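Long-range contacts in globin (Chloroflexus aurantiacus, PDB 5D1V), which probably binds and carries oxygen at the iron of a bound heme, as a truncated hemoglobin of group II: residues A[30-35]-A[88-93]; A[78-83]-A[118-123]; A[22-27]-A[43-48]. All coordinates share one frame; numbering follows the deposited sequence.

How the contacts relate
Contacts 1 and 3 sit together on the water-bearing side of the heme, their centres about 10 Å apart. They touch: R26 NE of 22-27 lies 2.9 Å from H91 ND1 of 88-93, a probable hydrogen bond, and the F23 ring packs on W88. Contact 2 lies towards the other side of the heme, near the axial ligand H75. Its centre is about 13 Å from that of contact 1 and about 18 Å from that of contact 3, and it touches neither. Contacts 1 and 2 share helix 82-98. All three reach the heme, whose iron holds a water 2.2 Å from FE to O.

Contact 1 (A[30-35]-A[88-93]); sequences DPRLRH and WLEHML. With HEM (protoporphyrin IX containing Fe), chain C.
The H91 ring meets the 30-35 loop at its edge, with D30 OD2 and L33 CD1 both near the ring plane. The W88 ring lies with one face on the porphyrin, CD1 being 3.3 Å from HEM C1C. At the edge of W88, NE1 donates over 2.9 Å to the water bound to the heme iron. The R32 guanidinium is used at its edge. NE gives a bond to D30 OD1 on the syn lone pair, in the guanidinium plane. NH2 bridges to E90 OE1 at 2.9 Å, meeting that oxygen from above the carboxylate plane. A water joins R32 NH1 to the same OE1. In R32 the bend at chi3 (-74°) brings the NE edge against the D30 carboxylate. H91 NE2 donates to D30 OD2 over 2.7 Å. The bond is close to straight, at 163°, and reaches the anti side of the carboxylate, whose plane stands 89° from the ring. With ND1, the other ring nitrogen, paired with R26, the ring has little freedom to turn, and the pattern is consistent with a neutral histidine. E90 OE2 forms a salt bridge with R83 of the second subunit, so the network runs into the dimer interface. D30 OD1 also takes the backbone N of R32, closing an Asx turn. On the apolar side, L33 CD1 rests 3.9 Å from W88 N, while CD2 packs on the heme vinyl that ends in CBC. A tryptophan on this helix, flat against the heme and bonded to the iron-bound ligand, is a hallmark of the distal site of group II truncated hemoglobins.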
# COMPACT_ATOMS: atom_id res chain seq x y z
N ASP A 30 16.69 2.11 -4.06
CA ASP A 30 15.88 3.21 -3.56
C ASP A 30 16.71 4.28 -2.85
O ASP A 30 17.14 4.07 -1.72
CB ASP A 30 14.84 2.68 -2.58
CG ASP A 30 13.82 3.74 -2.16
OD1 ASP A 30 14.03 4.93 -2.47
OD2 ASP A 30 12.82 3.37 -1.51
N PRO A 31 16.89 5.44 -3.50
CA PRO A 31 17.71 6.49 -2.87
C PRO A 31 17.19 7.01 -1.53
O PRO A 31 17.92 7.70 -0.81
CB PRO A 31 17.69 7.62 -3.91
CG PRO A 31 17.37 6.97 -5.18
CD PRO A 31 16.50 5.80 -4.87
N ARG A 32 15.93 6.74 -1.21
CA ARG A 32 15.38 7.16 0.08
C ARG A 32 16.03 6.42 1.23
O ARG A 32 16.06 6.92 2.35
CB ARG A 32 13.87 6.93 0.12
CG ARG A 32 13.11 7.70 -0.93
CD ARG A 32 11.64 7.39 -0.82
NE ARG A 32 11.33 6.05 -1.32
CZ ARG A 32 10.14 5.48 -1.24
NH1 ARG A 32 9.14 6.12 -0.65
NH2 ARG A 32 9.95 4.27 -1.73
N LEU A 33 16.54 5.22 0.95
CA LEU A 33 17.03 4.32 1.99
C LEU A 33 18.49 3.98 1.89
O LEU A 33 19.13 3.80 2.91
CB LEU A 33 16.26 3.01 1.95
CG LEU A 33 14.80 3.13 2.36
CD1 LEU A 33 14.09 1.79 2.14
CD2 LEU A 33 14.65 3.61 3.79
N ARG A 34 19.01 3.88 0.66
CA ARG A 34 20.28 3.22 0.40
C ARG A 34 21.38 3.85 1.26
O ARG A 34 22.21 3.15 1.84
CB ARG A 34 20.66 3.27 -1.09
CG ARG A 34 22.05 2.68 -1.41
CD ARG A 34 22.13 1.26 -0.88
NE ARG A 34 23.42 0.59 -1.03
CZ ARG A 34 24.40 0.59 -0.13
NH1 ARG A 34 24.29 1.26 1.01
NH2 ARG A 34 25.51 -0.11 -0.37
N HIS A 35 21.36 5.18 1.37
CA HIS A 35 22.41 5.92 2.04
C HIS A 35 22.56 5.58 3.53
O HIS A 35 23.61 5.82 4.13
CB HIS A 35 22.16 7.41 1.90
CG HIS A 35 20.93 7.88 2.60
ND1 HIS A 35 20.96 8.46 3.85
CD2 HIS A 35 19.62 7.84 2.24
CE1 HIS A 35 19.73 8.78 4.21
NE2 HIS A 35 18.90 8.41 3.26
N TRP A 88 10.57 1.82 3.77
CA TRP A 88 10.83 0.48 4.26
C TRP A 88 9.60 -0.44 4.10
O TRP A 88 9.67 -1.56 3.57
CB TRP A 88 11.25 0.58 5.72
CG TRP A 88 11.86 -0.66 6.23
CD1 TRP A 88 13.19 -0.92 6.36
CD2 TRP A 88 11.18 -1.83 6.70
NE1 TRP A 88 13.38 -2.16 6.89
CE2 TRP A 88 12.17 -2.75 7.10
CE3 TRP A 88 9.83 -2.18 6.85
CZ2 TRP A 88 11.86 -4.00 7.62
CZ3 TRP A 88 9.52 -3.43 7.37
CH2 TRP A 88 10.54 -4.33 7.73
N LEU A 89 8.45 0.07 4.53
CA LEU A 89 7.22 -0.73 4.54
C LEU A 89 6.79 -1.04 3.11
O LEU A 89 6.36 -2.16 2.83
CB LEU A 89 6.12 0.02 5.29
CG LEU A 89 4.96 -0.79 5.81
CD1 LEU A 89 5.45 -1.88 6.77
CD2 LEU A 89 4.05 0.18 6.52
N GLU A 90 6.92 -0.08 2.20
CA GLU A 90 6.61 -0.33 0.79
C GLU A 90 7.36 -1.57 0.29
O GLU A 90 6.78 -2.48 -0.33
CB GLU A 90 6.98 0.88 -0.08
CG GLU A 90 6.80 0.64 -1.57
CD GLU A 90 7.24 1.79 -2.45
OE1 GLU A 90 7.33 2.94 -1.95
OE2 GLU A 90 7.42 1.56 -3.66
N HIS A 91 8.66 -1.60 0.56
CA HIS A 91 9.47 -2.65 -0.01
C HIS A 91 9.27 -3.97 0.71
O HIS A 91 9.30 -5.02 0.07
CB HIS A 91 10.94 -2.23 0.00
CG HIS A 91 11.19 -1.02 -0.83
ND1 HIS A 91 10.64 -0.85 -2.08
CD2 HIS A 91 11.94 0.09 -0.59
CE1 HIS A 91 11.02 0.31 -2.57
NE2 HIS A 91 11.80 0.90 -1.69
N MET A 92 9.03 -3.94 2.02
CA MET A 92 8.84 -5.21 2.71
C MET A 92 7.48 -5.78 2.37
O MET A 92 7.32 -7.00 2.20
CB MET A 92 8.96 -5.09 4.24
CG MET A 92 8.87 -6.49 4.94
SD MET A 92 10.21 -7.63 4.46
CE MET A 92 11.60 -6.94 5.33
N LEU A 93 6.47 -4.93 2.27
CA LEU A 93 5.19 -5.48 1.86
C LEU A 93 5.26 -6.06 0.45
O LEU A 93 4.67 -7.12 0.17
CB LEU A 93 4.10 -4.42 1.98
CG LEU A 93 3.92 -3.97 3.42
CD1 LEU A 93 2.74 -3.00 3.51
CD2 LEU A 93 3.73 -5.12 4.39
CHA HEM C . 19.21 -3.29 10.45
CHB HEM C . 14.79 -5.16 11.16
CHC HEM C . 12.82 -0.84 10.05
CHD HEM C . 17.14 0.50 8.29
C1A HEM C . 18.20 -4.16 10.78
C2A HEM C . 18.36 -5.47 11.38
C3A HEM C . 17.14 -5.98 11.58
C4A HEM C . 16.16 -5.00 11.12
CMA HEM C . 16.70 -7.35 12.17
CAA HEM C . 19.73 -6.11 11.71
CBA HEM C . 19.92 -5.96 13.23
CGA HEM C . 21.33 -6.40 13.58
O1A HEM C . 22.31 -5.71 13.20
O2A HEM C . 21.49 -7.44 14.26
C1B HEM C . 13.87 -4.15 10.94
C2B HEM C . 12.44 -4.23 11.13
C3B HEM C . 11.92 -3.01 10.84
C4B HEM C . 12.98 -2.16 10.42
CMB HEM C . 11.69 -5.50 11.60
CAB HEM C . 10.47 -2.49 10.85
CBB HEM C . 9.47 -3.38 10.88
C1C HEM C . 13.81 -0.09 9.45
C2C HEM C . 13.65 1.23 8.85
C3C HEM C . 14.87 1.57 8.38
C4C HEM C . 15.81 0.50 8.63
CMC HEM C . 12.31 2.03 8.84
CAC HEM C . 15.26 2.83 7.61
CBC HEM C . 14.28 3.38 6.90
C1D HEM C . 18.10 -0.37 8.77
C2D HEM C . 19.54 -0.25 8.62
C3D HEM C . 20.11 -1.31 9.23
C4D HEM C . 19.04 -2.12 9.77
CMD HEM C . 20.26 0.90 7.90
CAD HEM C . 21.61 -1.63 9.36
CBD HEM C . 21.96 -2.60 8.24
CGD HEM C . 23.40 -3.02 8.31
O1D HEM C . 23.89 -3.56 7.28
O2D HEM C . 24.06 -2.79 9.36
NA HEM C . 16.84 -3.90 10.66
NB HEM C . 14.16 -2.87 10.51
NC HEM C . 15.13 -0.47 9.32
ND HEM C . 17.85 -1.52 9.48
FE HEM C . 15.99 -2.18 9.94
O HOH W 1 6.77 4.66 0.17
O HOH W 2 15.91 -3.09 7.99

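Contact 2 (A[78-83]-A[118-123]); sequences FPIGPR and QAMMNR. With HEM (protoporphyrin IX containing Fe), chain C.
N122 and I80 hold the tight part of this contact. The N122 amide faces the backbone of 78-80 with both ends. ND2 donates to F78 O at 2.8 Å, in the amide plane, while OD1 accepts from I80 N at 2.9 Å. The first torsion (chi1 57°) sets CG between the backbone N and the carbonyl carbon, and so turns the amide onto that backbone. I80 O takes two donors in return. N122 N reaches it in the carbonyl plane, and R123 N, at 3.2 Å, comes from above that plane. The I80 side chain packs with both branches. CD1 meets M120 CG and CG2 meets M121 CG, each pair 4.2 Å apart. These links tie the segment leading into helix 82-98 to the last modelled residues, after helix 105-119, in the truncated globin fold. G81 is the N-cap of helix 82-98, and the E84 side chain accepts from its N. G81 CA lies 3.4 Å from R123 O. On the heme side the apolar ends line the pocket: M120 CE lies 3.5 Å from HEM C3B, and the F78 ring has the heme methyl CMD over its centre. The solvent side is looser. P79 is exposed there, its CA 3.7 Å from N122 OD1, and the R123 guanidinium extends off from 78-83.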
# COMPACT_ATOMS: atom_id res chain seq x y z
N PHE A 78 20.24 5.78 12.80
CA PHE A 78 19.63 6.11 11.50
C PHE A 78 18.49 7.11 11.72
O PHE A 78 17.53 6.80 12.43
CB PHE A 78 19.09 4.86 10.82
CG PHE A 78 20.03 3.70 10.90
CD1 PHE A 78 21.36 3.85 10.54
CD2 PHE A 78 19.60 2.46 11.36
CE1 PHE A 78 22.25 2.79 10.65
CE2 PHE A 78 20.48 1.41 11.47
CZ PHE A 78 21.82 1.58 11.12
N PRO A 79 18.57 8.30 11.11
CA PRO A 79 17.42 9.21 11.26
C PRO A 79 16.19 8.67 10.52
O PRO A 79 16.20 8.60 9.28
CB PRO A 79 17.90 10.52 10.64
CG PRO A 79 19.40 10.44 10.69
CD PRO A 79 19.74 8.99 10.53
N ILE A 80 15.18 8.25 11.27
CA ILE A 80 14.03 7.56 10.68
C ILE A 80 12.79 8.33 11.01
O ILE A 80 12.40 8.43 12.18
CB ILE A 80 13.90 6.14 11.19
CG1 ILE A 80 15.12 5.32 10.76
CG2 ILE A 80 12.65 5.49 10.64
CD1 ILE A 80 15.13 3.93 11.39
N GLY A 81 12.18 8.89 9.98
CA GLY A 81 10.94 9.62 10.11
C GLY A 81 9.89 8.93 9.24
O GLY A 81 10.14 7.83 8.75
N PRO A 82 8.73 9.57 9.04
CA PRO A 82 7.65 9.04 8.22
C PRO A 82 8.11 8.61 6.81
O PRO A 82 7.67 7.57 6.29
CB PRO A 82 6.66 10.21 8.16
CG PRO A 82 6.90 10.95 9.42
CD PRO A 82 8.38 10.87 9.63
N ARG A 83 9.02 9.36 6.19
CA ARG A 83 9.43 9.05 4.81
C ARG A 83 10.23 7.75 4.74
O ARG A 83 10.08 6.95 3.81
CB ARG A 83 10.25 10.20 4.23
CG ARG A 83 9.49 11.50 4.15
CD ARG A 83 10.39 12.64 3.68
NE ARG A 83 10.44 12.72 2.22
CZ ARG A 83 10.86 13.79 1.55
NH1 ARG A 83 11.27 14.87 2.20
NH2 ARG A 83 10.86 13.78 0.22
N GLN A 118 6.50 1.65 12.40
CA GLN A 118 6.05 2.85 13.11
C GLN A 118 6.88 3.06 14.36
O GLN A 118 7.41 4.17 14.60
CB GLN A 118 4.56 2.75 13.46
CG GLN A 118 4.00 3.92 14.25
CD GLN A 118 3.84 5.22 13.43
OE1 GLN A 118 4.14 5.27 12.24
NE2 GLN A 118 3.34 6.26 14.09
N ALA A 119 7.01 2.01 15.16
CA ALA A 119 7.73 2.09 16.43
C ALA A 119 9.26 2.31 16.29
O ALA A 119 9.94 2.61 17.29
CB ALA A 119 7.46 0.84 17.23
N MET A 120 9.81 2.16 15.10
CA MET A 120 11.22 2.37 14.86
C MET A 120 11.55 3.85 14.66
O MET A 120 12.71 4.26 14.70
CB MET A 120 11.67 1.59 13.63
CG MET A 120 13.06 1.09 13.70
SD MET A 120 13.21 -0.23 14.92
CE MET A 120 12.61 -1.63 13.99
N MET A 121 10.54 4.67 14.40
CA MET A 121 10.82 6.06 14.07
C MET A 121 11.47 6.75 15.26
O MET A 121 11.10 6.50 16.41
CB MET A 121 9.55 6.83 13.70
CG MET A 121 8.92 6.36 12.40
SD MET A 121 7.70 7.49 11.69
CE MET A 121 8.09 9.08 12.37
N ASN A 122 12.39 7.66 14.96
CA ASN A 122 13.11 8.36 16.00
C ASN A 122 13.33 9.86 15.75
O ASN A 122 13.97 10.52 16.56
CB ASN A 122 14.44 7.65 16.22
CG ASN A 122 15.28 7.57 14.96
OD1 ASN A 122 15.33 8.53 14.20
ND2 ASN A 122 15.94 6.42 14.73
N ARG A 123 12.79 10.41 14.66
CA ARG A 123 12.96 11.84 14.36
C ARG A 123 11.73 12.40 13.66
O ARG A 123 11.31 11.82 12.66
CB ARG A 123 14.19 12.07 13.48
CG ARG A 123 14.39 13.53 13.09
CD ARG A 123 15.71 14.09 13.60
NE ARG A 123 15.69 15.54 13.80
CZ ARG A 123 15.20 16.16 14.88
NH1 ARG A 123 14.66 15.47 15.89
NH2 ARG A 123 15.25 17.49 14.96
CHA HEM C . 19.21 -3.29 10.45
CHB HEM C . 14.79 -5.16 11.16
CHC HEM C . 12.82 -0.84 10.05
CHD HEM C . 17.14 0.50 8.29
C1A HEM C . 18.20 -4.16 10.78
C2A HEM C . 18.36 -5.47 11.38
C3A HEM C . 17.14 -5.98 11.58
C4A HEM C . 16.16 -5.00 11.12
CMA HEM C . 16.70 -7.35 12.17
CAA HEM C . 19.73 -6.11 11.71
CBA HEM C . 19.92 -5.96 13.23
CGA HEM C . 21.33 -6.40 13.58
O1A HEM C . 22.31 -5.71 13.20
O2A HEM C . 21.49 -7.44 14.26
C1B HEM C . 13.87 -4.15 10.94
C2B HEM C . 12.44 -4.23 11.13
C3B HEM C . 11.92 -3.01 10.84
C4B HEM C . 12.98 -2.16 10.42
CMB HEM C . 11.69 -5.50 11.60
CAB HEM C . 10.47 -2.49 10.85
CBB HEM C . 9.47 -3.38 10.88
C1C HEM C . 13.81 -0.09 9.45
C2C HEM C . 13.65 1.23 8.85
C3C HEM C . 14.87 1.57 8.38
C4C HEM C . 15.81 0.50 8.63
CMC HEM C . 12.31 2.03 8.84
CAC HEM C . 15.26 2.83 7.61
CBC HEM C . 14.28 3.38 6.90
C1D HEM C . 18.10 -0.37 8.77
C2D HEM C . 19.54 -0.25 8.62
C3D HEM C . 20.11 -1.31 9.23
C4D HEM C . 19.04 -2.12 9.77
CMD HEM C . 20.26 0.90 7.90
CAD HEM C . 21.61 -1.63 9.36
CBD HEM C . 21.96 -2.60 8.24
CGD HEM C . 23.40 -3.02 8.31
O1D HEM C . 23.89 -3.56 7.28
O2D HEM C . 24.06 -2.79 9.36
NA HEM C . 16.84 -3.90 10.66
NB HEM C . 14.16 -2.87 10.51
NC HEM C . 15.13 -0.47 9.32
ND HEM C . 17.85 -1.52 9.48
FE HEM C . 15.99 -2.18 9.94
O HOH W 2 15.91 -3.09 7.99

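Contact 3 (A[22-27]-A[43-48]); sequences IFYARV and PGKEHQ. With HEM (protoporphyrin IX containing Fe), chain C.
K45 lies along one face of the Y24 ring, running the opposite way. Its CB sits almost straight above the ring centre, 3.9 Å from the centroid, a CH-pi contact. CG comes next and moves towards the root of the ring, 3.8 Å from Y24 CD1. CD follows near Y24 CG. CG stands anti to the backbone N (chi1 -177°) and the rest of the chain is extended, which keeps the methylenes on the ring. NZ passes the ring and ends in a salt bridge with D21. At the other end of the ring, Y24 OH is 3.5 Å from G44 C. The two helices here, 13-28 and 42-55, correspond to B and E of the two-on-two globin fold. Their short segments run at 141°, with axes 11.3 Å apart. The position of Y24 probably matches that of the helix B tyrosine of group II truncated hemoglobins. Here, however, the ring packs between the helices, and its OH is too far from the iron-bound water for a hydrogen bond. Q48 reaches in from helix 42-55. Its OE1 meets the edge of the Y24 ring at CE1, 3.4 Å away, with the ring and amide planes 84° apart. This oxygen is buried and has no hydrogen-bond partner in the model. Q48 NE2 lies 3.5 Å from F23 CE2 and 3.2 Å from the water on the heme iron. With an alanine here in place of Y24, the K45 methylenes would probably lose the face they lie on, and the Q48 amide would be left freer to turn. H47, predicted to be the distal residue, does not reach the iron in this structure. G44 passes close to the heme, its CA 3.4 Å from HEM O1D.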
# COMPACT_ATOMS: atom_id res chain seq x y z
N ILE A 22 14.44 -10.05 -2.14
CA ILE A 22 13.60 -9.14 -2.90
C ILE A 22 13.63 -7.77 -2.21
O ILE A 22 13.72 -6.71 -2.84
CB ILE A 22 12.19 -9.70 -3.04
CG1 ILE A 22 12.22 -10.91 -3.97
CG2 ILE A 22 11.23 -8.66 -3.62
CD1 ILE A 22 10.92 -11.73 -3.92
N PHE A 23 13.55 -7.81 -0.88
CA PHE A 23 13.53 -6.59 -0.08
C PHE A 23 14.84 -5.84 -0.31
O PHE A 23 14.82 -4.65 -0.61
CB PHE A 23 13.33 -6.93 1.39
CG PHE A 23 13.49 -5.76 2.31
CD1 PHE A 23 12.49 -4.80 2.38
CD2 PHE A 23 14.62 -5.61 3.08
CE1 PHE A 23 12.61 -3.72 3.21
CE2 PHE A 23 14.75 -4.50 3.93
CZ PHE A 23 13.73 -3.56 3.98
N TYR A 24 15.98 -6.53 -0.19
CA TYR A 24 17.26 -5.85 -0.30
C TYR A 24 17.53 -5.32 -1.71
O TYR A 24 18.15 -4.27 -1.87
CB TYR A 24 18.38 -6.77 0.17
CG TYR A 24 18.81 -6.41 1.58
CD1 TYR A 24 18.10 -6.83 2.68
CD2 TYR A 24 19.91 -5.61 1.79
CE1 TYR A 24 18.46 -6.47 3.96
CE2 TYR A 24 20.30 -5.25 3.05
CZ TYR A 24 19.57 -5.67 4.15
OH TYR A 24 19.97 -5.31 5.41
N ALA A 25 17.02 -6.02 -2.72
CA ALA A 25 17.17 -5.53 -4.09
C ALA A 25 16.50 -4.16 -4.23
O ALA A 25 17.04 -3.24 -4.87
CB ALA A 25 16.59 -6.52 -5.11
N ARG A 26 15.33 -4.05 -3.63
CA ARG A 26 14.56 -2.82 -3.63
C ARG A 26 15.24 -1.75 -2.80
O ARG A 26 15.31 -0.61 -3.22
CB ARG A 26 13.14 -3.11 -3.12
CG ARG A 26 12.41 -4.00 -4.09
CD ARG A 26 11.08 -4.46 -3.60
NE ARG A 26 10.22 -3.30 -3.55
CZ ARG A 26 9.19 -3.06 -4.35
NH1 ARG A 26 8.81 -3.92 -5.28
NH2 ARG A 26 8.53 -1.93 -4.18
N VAL A 27 15.75 -2.10 -1.63
CA VAL A 27 16.50 -1.15 -0.81
C VAL A 27 17.66 -0.59 -1.61
O VAL A 27 17.88 0.62 -1.65
CB VAL A 27 17.00 -1.81 0.48
CG1 VAL A 27 17.96 -0.91 1.23
CG2 VAL A 27 15.84 -2.18 1.33
N PRO A 43 26.55 -8.50 5.42
CA PRO A 43 26.38 -8.93 6.82
C PRO A 43 25.02 -8.56 7.40
O PRO A 43 24.40 -9.37 8.07
CB PRO A 43 27.50 -8.20 7.56
CG PRO A 43 28.52 -7.89 6.52
CD PRO A 43 27.77 -7.68 5.24
N GLY A 44 24.58 -7.33 7.15
CA GLY A 44 23.30 -6.86 7.63
C GLY A 44 22.12 -7.60 7.01
O GLY A 44 21.13 -7.85 7.69
N LYS A 45 22.24 -7.95 5.73
CA LYS A 45 21.23 -8.74 5.05
C LYS A 45 21.03 -10.08 5.75
O LYS A 45 19.89 -10.46 6.02
CB LYS A 45 21.61 -8.95 3.58
CG LYS A 45 20.60 -9.70 2.76
CD LYS A 45 21.14 -9.87 1.32
CE LYS A 45 20.18 -10.73 0.52
NZ LYS A 45 20.84 -11.48 -0.58
N GLU A 46 22.13 -10.77 6.07
CA GLU A 46 22.03 -12.05 6.76
C GLU A 46 21.43 -11.87 8.15
O GLU A 46 20.60 -12.68 8.58
CB GLU A 46 23.40 -12.75 6.87
CG GLU A 46 23.28 -14.06 7.68
CD GLU A 46 24.52 -14.91 7.67
OE1 GLU A 46 25.64 -14.35 7.57
OE2 GLU A 46 24.37 -16.15 7.78
N HIS A 47 21.81 -10.79 8.84
CA HIS A 47 21.29 -10.53 10.17
C HIS A 47 19.80 -10.30 10.09
O HIS A 47 19.05 -10.82 10.93
CB HIS A 47 21.98 -9.32 10.83
CG HIS A 47 23.41 -9.57 11.16
ND1 HIS A 47 24.35 -8.57 11.25
CD2 HIS A 47 24.07 -10.73 11.41
CE1 HIS A 47 25.52 -9.10 11.54
NE2 HIS A 47 25.38 -10.41 11.65
N GLN A 48 19.34 -9.57 9.08
CA GLN A 48 17.91 -9.34 8.99
C GLN A 48 17.16 -10.65 8.71
O GLN A 48 16.11 -10.90 9.32
CB GLN A 48 17.58 -8.32 7.92
CG GLN A 48 16.11 -7.91 8.03
CD GLN A 48 15.63 -7.18 6.84
OE1 GLN A 48 15.82 -7.63 5.71
NE2 GLN A 48 15.00 -6.03 7.06
CHA HEM C . 19.21 -3.29 10.45
CHB HEM C . 14.79 -5.16 11.16
CHC HEM C . 12.82 -0.84 10.05
CHD HEM C . 17.14 0.50 8.29
C1A HEM C . 18.20 -4.16 10.78
C2A HEM C . 18.36 -5.47 11.38
C3A HEM C . 17.14 -5.98 11.58
C4A HEM C . 16.16 -5.00 11.12
CMA HEM C . 16.70 -7.35 12.17
CAA HEM C . 19.73 -6.11 11.71
CBA HEM C . 19.92 -5.96 13.23
CGA HEM C . 21.33 -6.40 13.58
O1A HEM C . 22.31 -5.71 13.20
O2A HEM C . 21.49 -7.44 14.26
C1B HEM C . 13.87 -4.15 10.94
C2B HEM C . 12.44 -4.23 11.13
C3B HEM C . 11.92 -3.01 10.84
C4B HEM C . 12.98 -2.16 10.42
CMB HEM C . 11.69 -5.50 11.60
CAB HEM C . 10.47 -2.49 10.85
CBB HEM C . 9.47 -3.38 10.88
C1C HEM C . 13.81 -0.09 9.45
C2C HEM C . 13.65 1.23 8.85
C3C HEM C . 14.87 1.57 8.38
C4C HEM C . 15.81 0.50 8.63
CMC HEM C . 12.31 2.03 8.84
CAC HEM C . 15.26 2.83 7.61
CBC HEM C . 14.28 3.38 6.90
C1D HEM C . 18.10 -0.37 8.77
C2D HEM C . 19.54 -0.25 8.62
C3D HEM C . 20.11 -1.31 9.23
C4D HEM C . 19.04 -2.12 9.77
CMD HEM C . 20.26 0.90 7.90
CAD HEM C . 21.61 -1.63 9.36
CBD HEM C . 21.96 -2.60 8.24
CGD HEM C . 23.40 -3.02 8.31
O1D HEM C . 23.89 -3.56 7.28
O2D HEM C . 24.06 -2.79 9.36
NA HEM C . 16.84 -3.90 10.66
NB HEM C . 14.16 -2.87 10.51
NC HEM C . 15.13 -0.47 9.32
ND HEM C . 17.85 -1.52 9.48
FE HEM C . 15.99 -2.18 9.94
O HOH W 2 15.91 -3.09 7.99